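Local coordinates for protein glutamate--cysteine ligase GshA (Methylobacillus flagellatus KT, PDB 3K1T) that probably acts as a ligase that couples glutamate to cysteine, forming the gamma-glutamylcysteine from which glutathione is made, at residues Ala340-Val345 with Tyr358-Ser363; Gly330-Glu335 with Glu368-Pro373; Ser47-Asn52 with Pro59-Leu64. All blocks are in the same frame, centred on the assembly; numbering follows the deposited sequence.

Contact 1: Ala340-Val345 with Tyr358-Ser363; sequences AVAEPV and YRVHTS. With SO4 (sulfate ion), chain B.
Glu343 and Arg359 form a hydrogen-bonded pair in an antiparallel beta hairpin made by strands 340-349 and 352-361, flanked by the non-hydrogen-bonded pairs Ala342-Val360 and Pro344-Tyr358. Their backbones exchange two bonds, Arg359 N to Glu343 O at 2.8 Å and Glu343 N to Arg359 O at 3.0 Å, and His361 N adds another rung by donating to Val341 O. Proline suits position 344 because its pairing with Tyr358 asks for no N-H across the hairpin.

The polar side chains rise from the face that carries Glu343 and Arg359. Glu343 OE2 accepts from His361 NE2 at 2.7 Å through its anti lone pair, the carboxylate plane lying only 19° from that of the imidazole, and the same oxygen makes a salt bridge with Arg51. Glu343 CG sits between its backbone N and carbonyl carbon (chi1 53°), and from there the extended chain carries the carboxylate to the ring edge. Glu368 holds ND1, so the ring is gripped at both nitrogens, while Val341 CG1 closes one face with a CH-pi contact 3.8 Å from the centroid. The long Arg359 chain reaches a sulfate, probably from the crystallisation liquor: NH2 meets O1 at 2.9 Å near the guanidinium plane, and Asp49 shares NH2 through a salt bridge.

Apolar groups pack on the reverse face. The Tyr358 ring meets Ala342 CB and Pro344 CD, each 3.9 Å from a ring carbon (CD1 and CE1 respectively), while its hydroxyl bonds Glu335. At the start of strand 340-349, Ala340 CB points toward the partner strand and is pressed to 3.4 Å from Val360 CG1.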
loop_
_atom_site.group_PDB
_atom_site.type_symbol
_atom_site.label_atom_id
_atom_site.label_comp_id
_atom_site.label_asym_id
_atom_site.label_seq_id
_atom_site.Cartn_x
_atom_site.Cartn_y
_atom_site.Cartn_z
ATOM N N ALA A 340 -10.439 -24.936 -20.696
ATOM C CA ALA A 340 -11.023 -23.603 -20.874
ATOM C C ALA A 340 -9.939 -22.565 -21.145
ATOM O O ALA A 340 -8.980 -22.468 -20.383
ATOM C CB ALA A 340 -11.824 -23.198 -19.597
ATOM N N VAL A 341 -10.155 -21.717 -22.151
ATOM C CA VAL A 341 -9.289 -20.560 -22.388
ATOM C C VAL A 341 -9.429 -19.556 -21.211
ATOM O O VAL A 341 -10.532 -19.363 -20.652
ATOM C CB VAL A 341 -9.634 -19.894 -23.693
ATOM C CG1 VAL A 341 -8.881 -18.535 -23.844
ATOM C CG2 VAL A 341 -9.312 -20.871 -24.850
ATOM N N ALA A 342 -8.320 -18.971 -20.803
ATOM C CA ALA A 342 -8.299 -17.994 -19.719
ATOM C C ALA A 342 -7.546 -16.757 -20.180
ATOM O O ALA A 342 -6.637 -16.866 -21.008
ATOM C CB ALA A 342 -7.627 -18.591 -18.484
ATOM N N GLU A 343 -7.905 -15.575 -19.642
ATOM C CA GLU A 343 -7.174 -14.360 -19.919
ATOM C C GLU A 343 -7.240 -13.416 -18.718
ATOM O O GLU A 343 -8.289 -13.287 -18.098
ATOM C CB GLU A 343 -7.640 -13.676 -21.218
ATOM C CG GLU A 343 -9.150 -13.398 -21.352
ATOM C CD GLU A 343 -9.516 -13.024 -22.766
ATOM O OE1 GLU A 343 -9.132 -11.895 -23.168
ATOM O OE2 GLU A 343 -10.146 -13.854 -23.480
ATOM N N PRO A 344 -6.115 -12.776 -18.382
ATOM C CA PRO A 344 -6.041 -12.039 -17.114
ATOM C C PRO A 344 -6.535 -10.595 -17.171
ATOM O O PRO A 344 -6.455 -9.915 -18.214
ATOM C CB PRO A 344 -4.527 -12.034 -16.795
ATOM C CG PRO A 344 -3.916 -12.022 -18.175
ATOM C CD PRO A 344 -4.777 -12.978 -18.968
ATOM N N VAL A 345 -7.014 -10.156 -16.007
ATOM C CA VAL A 345 -7.462 -8.786 -15.740
ATOM C C VAL A 345 -6.675 -8.272 -14.523
ATOM O O VAL A 345 -6.738 -8.902 -13.465
ATOM C CB VAL A 345 -8.962 -8.766 -15.361
ATOM C CG1 VAL A 345 -9.470 -7.310 -15.239
ATOM C CG2 VAL A 345 -9.799 -9.575 -16.347
ATOM N N TYR A 358 -8.438 -14.057 -13.504
ATOM C CA TYR A 358 -8.627 -14.544 -14.868
ATOM C C TYR A 358 -10.104 -14.620 -15.265
ATOM O O TYR A 358 -10.941 -15.034 -14.463
ATOM C CB TYR A 358 -8.061 -15.946 -15.001
ATOM C CG TYR A 358 -6.551 -16.034 -15.118
ATOM C CD1 TYR A 358 -5.940 -15.837 -16.334
ATOM C CD2 TYR A 358 -5.750 -16.359 -14.014
ATOM C CE1 TYR A 358 -4.564 -15.984 -16.481
ATOM C CE2 TYR A 358 -4.343 -16.512 -14.163
ATOM C CZ TYR A 358 -3.779 -16.320 -15.399
ATOM O OH TYR A 358 -2.401 -16.473 -15.576
ATOM N N ARG A 359 -10.385 -14.286 -16.514
ATOM C CA ARG A 359 -11.669 -14.606 -17.140
ATOM C C ARG A 359 -11.492 -15.975 -17.802
ATOM O O ARG A 359 -10.743 -16.093 -18.771
ATOM C CB ARG A 359 -12.041 -13.591 -18.210
ATOM C CG ARG A 359 -12.099 -12.114 -17.743
ATOM C CD ARG A 359 -12.484 -11.197 -18.892
ATOM N NE ARG A 359 -12.151 -9.795 -18.599
ATOM C CZ ARG A 359 -12.819 -9.009 -17.749
ATOM N NH1 ARG A 359 -13.916 -9.450 -17.158
ATOM N NH2 ARG A 359 -12.397 -7.763 -17.503
ATOM N N VAL A 360 -12.198 -16.969 -17.276
ATOM C CA VAL A 360 -12.120 -18.333 -17.752
ATOM C C VAL A 360 -13.350 -18.536 -18.623
ATOM O O VAL A 360 -14.495 -18.521 -18.138
ATOM C CB VAL A 360 -12.029 -19.355 -16.577
ATOM C CG1 VAL A 360 -11.973 -20.853 -17.099
ATOM C CG2 VAL A 360 -10.836 -19.071 -15.643
ATOM N N HIS A 361 -13.118 -18.660 -19.916
ATOM C CA HIS A 361 -14.203 -18.766 -20.907
ATOM C C HIS A 361 -15.157 -19.918 -20.596
ATOM O O HIS A 361 -14.725 -21.039 -20.302
ATOM C CB HIS A 361 -13.658 -18.988 -22.335
ATOM C CG HIS A 361 -12.912 -17.828 -22.910
ATOM N ND1 HIS A 361 -12.877 -17.579 -24.266
ATOM C CD2 HIS A 361 -12.107 -16.903 -22.338
ATOM C CE1 HIS A 361 -12.080 -16.558 -24.501
ATOM N NE2 HIS A 361 -11.639 -16.098 -23.345
ATOM N N THR A 362 -16.462 -19.637 -20.670
ATOM C CA THR A 362 -17.476 -20.691 -20.541
ATOM C C THR A 362 -17.690 -21.443 -21.859
ATOM O O THR A 362 -18.033 -22.602 -21.835
ATOM C CB THR A 362 -18.829 -20.144 -20.025
ATOM O OG1 THR A 362 -19.246 -19.099 -20.885
ATOM C CG2 THR A 362 -18.700 -19.567 -18.623
ATOM N N SER A 363 -17.501 -20.802 -22.998
ATOM C CA SER A 363 -17.542 -21.492 -24.277
ATOM C C SER A 363 -16.314 -22.383 -24.448
ATOM O O SER A 363 -15.271 -22.165 -23.812
ATOM C CB SER A 363 -17.600 -20.507 -25.440
ATOM O OG SER A 363 -18.808 -19.758 -25.408
HETATM S S SO4 B . -13.815 -5.200 -15.306
HETATM O O1 SO4 B . -13.894 -6.642 -15.279
HETATM O O2 SO4 B . -12.785 -4.999 -14.336
HETATM O O3 SO4 B . -13.395 -4.698 -16.594
HETATM O O4 SO4 B . -15.098 -4.592 -14.887
HETATM O O HOH W 1 -12.503 -22.071 -23.859
HETATM O O HOH W 2 -9.363 -10.218 -19.370
#

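Contact 2: Gly330-Glu335 with Glu368-Pro373; sequences GVYTFE and ENLNAP
The amide of Asn369 stands upright against two aromatic rings, at 89° to the ring of Tyr332 and 87° to that of Phe334. Its two ends go to different rings: OD1 lies in the plane of the Tyr332 ring, at its edge, 3.6 Å from CE1, and ND2 comes to the edge of Phe334, 3.6 Å from that residue's CE1. Phe279 meets Tyr332 in an edge-to-face stack. Asn369 CG lies between its own backbone N and carbonyl carbon (chi1 61°), which brings the short amide up to both rings.

Two irregular loops are joined here, and Thr333 makes an ST turn in the first: OG1 accepts from Glu335 N at 3.3 Å and also bonds Ala342 O. A backbone bond ties the loops together, Thr333 N to Asn369 O at 3.0 Å, with the donor in the carbonyl plane. Thr333 O, by contrast, is buried without a polar partner, Asn369 CB lying 3.2 Å away.

Leu370 adds apolar contact, its CB lying 4.1 Å from Tyr332 CE1. With an alanine in place of Tyr332, Asn369 and Leu370 would probably be left beside a gap and Glu277 O without its hydroxyl partner. In the second loop Asn371 ND2 meets Glu368 OE2 at 3.0 Å, from above the carboxylate plane.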
loop_
_atom_site.group_PDB
_atom_site.type_symbol
_atom_site.label_atom_id
_atom_site.label_comp_id
_atom_site.label_asym_id
_atom_site.label_seq_id
_atom_site.Cartn_x
_atom_site.Cartn_y
_atom_site.Cartn_z
ATOM N N GLY A 330 -5.672 -8.422 -33.776
ATOM C CA GLY A 330 -6.151 -9.332 -32.740
ATOM C C GLY A 330 -4.971 -10.041 -32.090
ATOM O O GLY A 330 -3.990 -10.341 -32.778
ATOM N N VAL A 331 -5.049 -10.260 -30.777
ATOM C CA VAL A 331 -3.974 -10.939 -30.008
ATOM C C VAL A 331 -4.563 -12.220 -29.467
ATOM O O VAL A 331 -5.674 -12.229 -28.955
ATOM C CB VAL A 331 -3.478 -10.047 -28.863
ATOM C CG1 VAL A 331 -2.303 -10.738 -28.084
ATOM C CG2 VAL A 331 -3.044 -8.660 -29.430
ATOM N N TYR A 332 -3.849 -13.321 -29.627
ATOM C CA TYR A 332 -4.290 -14.623 -29.120
ATOM C C TYR A 332 -4.024 -14.703 -27.636
ATOM O O TYR A 332 -3.074 -14.069 -27.121
ATOM C CB TYR A 332 -3.532 -15.760 -29.826
ATOM C CG TYR A 332 -4.037 -16.007 -31.223
ATOM C CD1 TYR A 332 -5.097 -16.870 -31.449
ATOM C CD2 TYR A 332 -3.445 -15.376 -32.313
ATOM C CE1 TYR A 332 -5.590 -17.090 -32.732
ATOM C CE2 TYR A 332 -3.927 -15.582 -33.610
ATOM C CZ TYR A 332 -5.011 -16.435 -33.811
ATOM O OH TYR A 332 -5.494 -16.664 -35.091
ATOM N N THR A 333 -4.863 -15.461 -26.927
ATOM C CA THR A 333 -4.475 -15.950 -25.611
ATOM C C THR A 333 -4.349 -17.472 -25.672
ATOM O O THR A 333 -5.282 -18.152 -26.111
ATOM C CB THR A 333 -5.437 -15.586 -24.466
ATOM O OG1 THR A 333 -5.086 -16.364 -23.279
ATOM C CG2 THR A 333 -6.939 -15.831 -24.849
ATOM N N PHE A 334 -3.205 -18.004 -25.227
ATOM C CA PHE A 334 -3.016 -19.457 -25.159
ATOM C C PHE A 334 -3.016 -19.966 -23.729
ATOM O O PHE A 334 -2.744 -21.135 -23.494
ATOM C CB PHE A 334 -1.748 -19.896 -25.901
ATOM C CG PHE A 334 -1.785 -19.556 -27.350
ATOM C CD1 PHE A 334 -2.741 -20.117 -28.170
ATOM C CD2 PHE A 334 -0.947 -18.610 -27.874
ATOM C CE1 PHE A 334 -2.815 -19.783 -29.523
ATOM C CE2 PHE A 334 -1.008 -18.274 -29.220
ATOM C CZ PHE A 334 -1.952 -18.866 -30.045
ATOM N N GLU A 335 -3.380 -19.122 -22.768
ATOM C CA GLU A 335 -3.517 -19.615 -21.399
ATOM C C GLU A 335 -4.812 -20.441 -21.298
ATOM O O GLU A 335 -5.850 -20.028 -21.828
ATOM C CB GLU A 335 -3.537 -18.458 -20.406
ATOM C CG GLU A 335 -2.263 -17.640 -20.404
ATOM C CD GLU A 335 -2.185 -16.693 -19.193
ATOM O OE1 GLU A 335 -1.947 -17.183 -18.067
ATOM O OE2 GLU A 335 -2.409 -15.480 -19.370
ATOM N N GLU A 368 -11.780 -20.213 -29.261
ATOM C CA GLU A 368 -11.827 -19.479 -28.004
ATOM C C GLU A 368 -10.501 -18.791 -27.661
ATOM O O GLU A 368 -10.488 -17.869 -26.843
ATOM C CB GLU A 368 -12.309 -20.385 -26.863
ATOM C CG GLU A 368 -13.822 -20.663 -26.939
ATOM C CD GLU A 368 -14.629 -19.410 -27.077
ATOM O OE1 GLU A 368 -14.483 -18.485 -26.249
ATOM O OE2 GLU A 368 -15.384 -19.306 -28.059
ATOM N N ASN A 369 -9.402 -19.220 -28.264
ATOM C CA ASN A 369 -8.127 -18.503 -28.128
ATOM C C ASN A 369 -8.111 -17.150 -28.864
ATOM O O ASN A 369 -7.202 -16.345 -28.661
ATOM C CB ASN A 369 -6.918 -19.367 -28.519
ATOM C CG ASN A 369 -6.940 -19.838 -29.960
ATOM O OD1 ASN A 369 -7.694 -19.318 -30.796
ATOM N ND2 ASN A 369 -6.121 -20.882 -30.256
ATOM N N LEU A 370 -9.137 -16.923 -29.704
ATOM C CA LEU A 370 -9.298 -15.717 -30.522
ATOM C C LEU A 370 -10.495 -14.891 -30.020
ATOM O O LEU A 370 -10.374 -13.695 -29.757
ATOM C CB LEU A 370 -9.488 -16.171 -31.990
ATOM C CG LEU A 370 -9.662 -15.180 -33.116
ATOM C CD1 LEU A 370 -9.384 -15.847 -34.520
ATOM C CD2 LEU A 370 -11.076 -14.555 -33.056
ATOM N N ASN A 371 -11.649 -15.542 -29.892
ATOM C CA ASN A 371 -12.923 -14.861 -29.516
ATOM C C ASN A 371 -12.815 -14.118 -28.181
ATOM O O ASN A 371 -12.301 -14.659 -27.194
ATOM C CB ASN A 371 -14.081 -15.888 -29.412
ATOM C CG ASN A 371 -14.405 -16.611 -30.756
ATOM O OD1 ASN A 371 -14.175 -16.079 -31.826
ATOM N ND2 ASN A 371 -14.936 -17.841 -30.664
ATOM N N ALA A 372 -13.355 -12.901 -28.134
ATOM C CA ALA A 372 -13.435 -12.134 -26.885
ATOM C C ALA A 372 -14.547 -12.790 -26.064
ATOM O O ALA A 372 -15.552 -13.182 -26.632
ATOM C CB ALA A 372 -13.751 -10.653 -27.181
ATOM N N PRO A 373 -14.362 -12.977 -24.750
ATOM C CA PRO A 373 -15.374 -13.721 -24.002
ATOM C C PRO A 373 -16.654 -12.925 -23.666
ATOM O O PRO A 373 -17.686 -13.528 -23.344
ATOM C CB PRO A 373 -14.644 -14.079 -22.707
ATOM C CG PRO A 373 -13.696 -12.974 -22.521
ATOM C CD PRO A 373 -13.189 -12.700 -23.921
#

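Contact 3: Ser47-Asn52 with Pro59-Leu64; sequences SVDLRN and PVDTNL. With SO4 (sulfate ion), chain B.
The antiparallel hairpin of strands 45-52 and 57-63 contains a classic beta bulge, in which Val60 and Asp61 both face Asp49. Asp49 N donates to Asp61 O at 2.9 Å, whereas Asp49 O receives Val60 N at 2.8 Å. Beyond the bulge the regular pair Ser47 and Asn63 exchanges two backbone bonds.

One face, bearing Ser47, Asp49, Asp61 and Asn63, is polar and holds the sulfate. Ser47 OG donates to sulfate O2 at 2.8 Å. Asn63 CG lies anti to the backbone N (chi1 -175°), a torsion that carries the amide out to the anion, where ND2 reaches O3 at 3.0 Å along a nearly straight line (172°); the bond from Phe65 N to OD1 probably sets ND2 toward the sulfate. The side chains of Asp49 and Asp61 run side by side, their carboxylates turned 46° apart and the OD2 atoms 4.3 Å from each other. A water close to both, and to Ser47 OG, and the salt bridge from Arg359 to Asp49 probably ease this like-charge approach.

The face with Val48, Leu50, Pro59 and Thr62 is largely apolar, and Val48, Leu50 and Pro59 pack on helix 398-421. Pro59 CB lies 3.7 Å from Val48 CG1 and 3.8 Å from Leu50 CD2.

Val60 CG2 lies 3.7 Å from Asp49 CB on the bulged side. Two residues of strand 57-63 opposite one residue of strand 45-52 make the classic bulge of an antiparallel sheet.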
loop_
_atom_site.group_PDB
_atom_site.type_symbol
_atom_site.label_atom_id
_atom_site.label_comp_id
_atom_site.label_asym_id
_atom_site.label_seq_id
_atom_site.Cartn_x
_atom_site.Cartn_y
_atom_site.Cartn_z
ATOM N N SER A 47 -8.913 -1.145 -14.333
ATOM C CA SER A 47 -8.548 -2.523 -14.650
ATOM C C SER A 47 -8.092 -2.618 -16.093
ATOM O O SER A 47 -8.587 -1.871 -16.974
ATOM C CB SER A 47 -9.688 -3.505 -14.385
ATOM O OG SER A 47 -10.781 -3.298 -15.236
ATOM N N VAL A 48 -7.118 -3.502 -16.344
ATOM C CA VAL A 48 -6.614 -3.693 -17.689
ATOM C C VAL A 48 -6.621 -5.182 -18.022
ATOM O O VAL A 48 -6.074 -5.986 -17.250
ATOM C CB VAL A 48 -5.174 -3.109 -17.856
ATOM C CG1 VAL A 48 -4.587 -3.468 -19.234
ATOM C CG2 VAL A 48 -5.181 -1.588 -17.653
ATOM N N ASP A 49 -7.272 -5.522 -19.132
ATOM C CA ASP A 49 -7.301 -6.872 -19.688
ATOM C C ASP A 49 -6.053 -7.071 -20.548
ATOM O O ASP A 49 -5.785 -6.247 -21.443
ATOM C CB ASP A 49 -8.487 -7.077 -20.628
ATOM C CG ASP A 49 -9.856 -7.037 -19.932
ATOM O OD1 ASP A 49 -9.934 -6.784 -18.717
ATOM O OD2 ASP A 49 -10.882 -7.283 -20.634
ATOM N N LEU A 50 -5.320 -8.168 -20.298
ATOM C CA LEU A 50 -4.185 -8.539 -21.117
ATOM C C LEU A 50 -4.440 -9.858 -21.851
ATOM O O LEU A 50 -5.271 -10.659 -21.424
ATOM C CB LEU A 50 -2.941 -8.732 -20.249
ATOM C CG LEU A 50 -2.505 -7.594 -19.311
ATOM C CD1 LEU A 50 -1.281 -8.085 -18.464
ATOM C CD2 LEU A 50 -2.200 -6.307 -20.111
ATOM N N ARG A 51 -3.686 -10.067 -22.928
ATOM C CA ARG A 51 -3.559 -11.367 -23.570
ATOM C C ARG A 51 -2.092 -11.751 -23.737
ATOM O O ARG A 51 -1.272 -10.964 -24.224
ATOM C CB ARG A 51 -4.309 -11.451 -24.890
ATOM C CG ARG A 51 -5.821 -11.522 -24.682
ATOM C CD ARG A 51 -6.525 -11.840 -25.988
ATOM N NE ARG A 51 -7.863 -12.330 -25.732
ATOM C CZ ARG A 51 -8.667 -12.833 -26.654
ATOM N NH1 ARG A 51 -8.282 -12.867 -27.914
ATOM N NH2 ARG A 51 -9.878 -13.291 -26.298
ATOM N N ASN A 52 -1.798 -12.965 -23.278
ATOM C CA ASN A 52 -0.471 -13.582 -23.408
ATOM C C ASN A 52 -0.555 -14.617 -24.549
ATOM O O ASN A 52 -1.180 -15.675 -24.415
ATOM C CB ASN A 52 -0.122 -14.232 -22.078
ATOM C CG ASN A 52 1.281 -14.800 -22.055
ATOM O OD1 ASN A 52 1.923 -14.905 -23.090
ATOM N ND2 ASN A 52 1.747 -15.202 -20.877
ATOM N N PRO A 59 -2.023 -5.305 -23.829
ATOM C CA PRO A 59 -3.321 -4.941 -23.300
ATOM C C PRO A 59 -4.371 -4.839 -24.395
ATOM O O PRO A 59 -4.080 -4.344 -25.506
ATOM C CB PRO A 59 -3.058 -3.573 -22.649
ATOM C CG PRO A 59 -1.998 -2.964 -23.533
ATOM C CD PRO A 59 -1.142 -4.128 -24.018
ATOM N N VAL A 60 -5.574 -5.312 -24.089
ATOM C CA VAL A 60 -6.675 -5.307 -25.037
ATOM C C VAL A 60 -7.914 -4.543 -24.578
ATOM O O VAL A 60 -8.863 -4.399 -25.370
ATOM C CB VAL A 60 -7.082 -6.724 -25.454
ATOM C CG1 VAL A 60 -5.904 -7.435 -26.165
ATOM C CG2 VAL A 60 -7.608 -7.534 -24.226
ATOM N N ASP A 61 -7.938 -4.086 -23.318
ATOM C CA ASP A 61 -9.012 -3.217 -22.812
ATOM C C ASP A 61 -8.547 -2.518 -21.530
ATOM O O ASP A 61 -7.870 -3.146 -20.667
ATOM C CB ASP A 61 -10.274 -4.037 -22.471
ATOM C CG ASP A 61 -11.426 -3.162 -21.904
ATOM O OD1 ASP A 61 -12.096 -2.577 -22.763
ATOM O OD2 ASP A 61 -11.640 -3.079 -20.637
ATOM N N THR A 62 -8.895 -1.247 -21.402
ATOM C CA THR A 62 -8.643 -0.466 -20.189
ATOM C C THR A 62 -9.996 0.045 -19.708
ATOM O O THR A 62 -10.764 0.659 -20.501
ATOM C CB THR A 62 -7.717 0.700 -20.449
ATOM O OG1 THR A 62 -6.468 0.190 -20.958
ATOM C CG2 THR A 62 -7.416 1.497 -19.145
ATOM N N ASN A 63 -10.309 -0.232 -18.449
ATOM C CA ASN A 63 -11.587 0.176 -17.878
ATOM C C ASN A 63 -11.331 1.099 -16.675
ATOM O O ASN A 63 -10.752 0.695 -15.684
ATOM C CB ASN A 63 -12.349 -1.083 -17.499
ATOM C CG ASN A 63 -13.797 -0.805 -16.995
ATOM O OD1 ASN A 63 -14.264 0.337 -16.949
ATOM N ND2 ASN A 63 -14.479 -1.876 -16.605
ATOM N N LEU A 64 -11.792 2.334 -16.756
ATOM C CA LEU A 64 -11.667 3.283 -15.628
ATOM C C LEU A 64 -12.817 3.210 -14.625
ATOM O O LEU A 64 -12.872 4.015 -13.673
ATOM C CB LEU A 64 -11.537 4.705 -16.170
ATOM C CG LEU A 64 -10.318 4.979 -17.034
ATOM C CD1 LEU A 64 -10.361 6.420 -17.539
ATOM C CD2 LEU A 64 -9.035 4.672 -16.277
HETATM S S SO4 B . -13.815 -5.200 -15.306
HETATM O O1 SO4 B . -13.894 -6.642 -15.279
HETATM O O2 SO4 B . -12.785 -4.999 -14.336
HETATM O O3 SO4 B . -13.395 -4.698 -16.594
HETATM O O4 SO4 B . -15.098 -4.592 -14.887
HETATM O O HOH W 3 -10.575 -4.174 -18.113
#

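How the contacts relate
Contacts 1 and 3 belong to one antiparallel sheet, in which strands 45-52 and 340-349 are neighbours, and their centres lie about 13 Å apart. Both reach the sulfate, which Gly67 N also bonds; together with a nearby glycerol it is consistent with a polar pocket over the face of the sheet that carries Ser47, Asn63 and Arg359. Arg51 links all three contacts: NH2 makes a salt bridge of 2.9 Å to Glu343 OE2, while NH1 lies 2.9 Å from both Val331 O and Leu370 O of contact 2. Contact 2, whose centre is about 9 Å from that of contact 1, joins the loops bracketing the 340-361 hairpin, and its Pro373 CD packs 3.3 Å from Glu343 OE2.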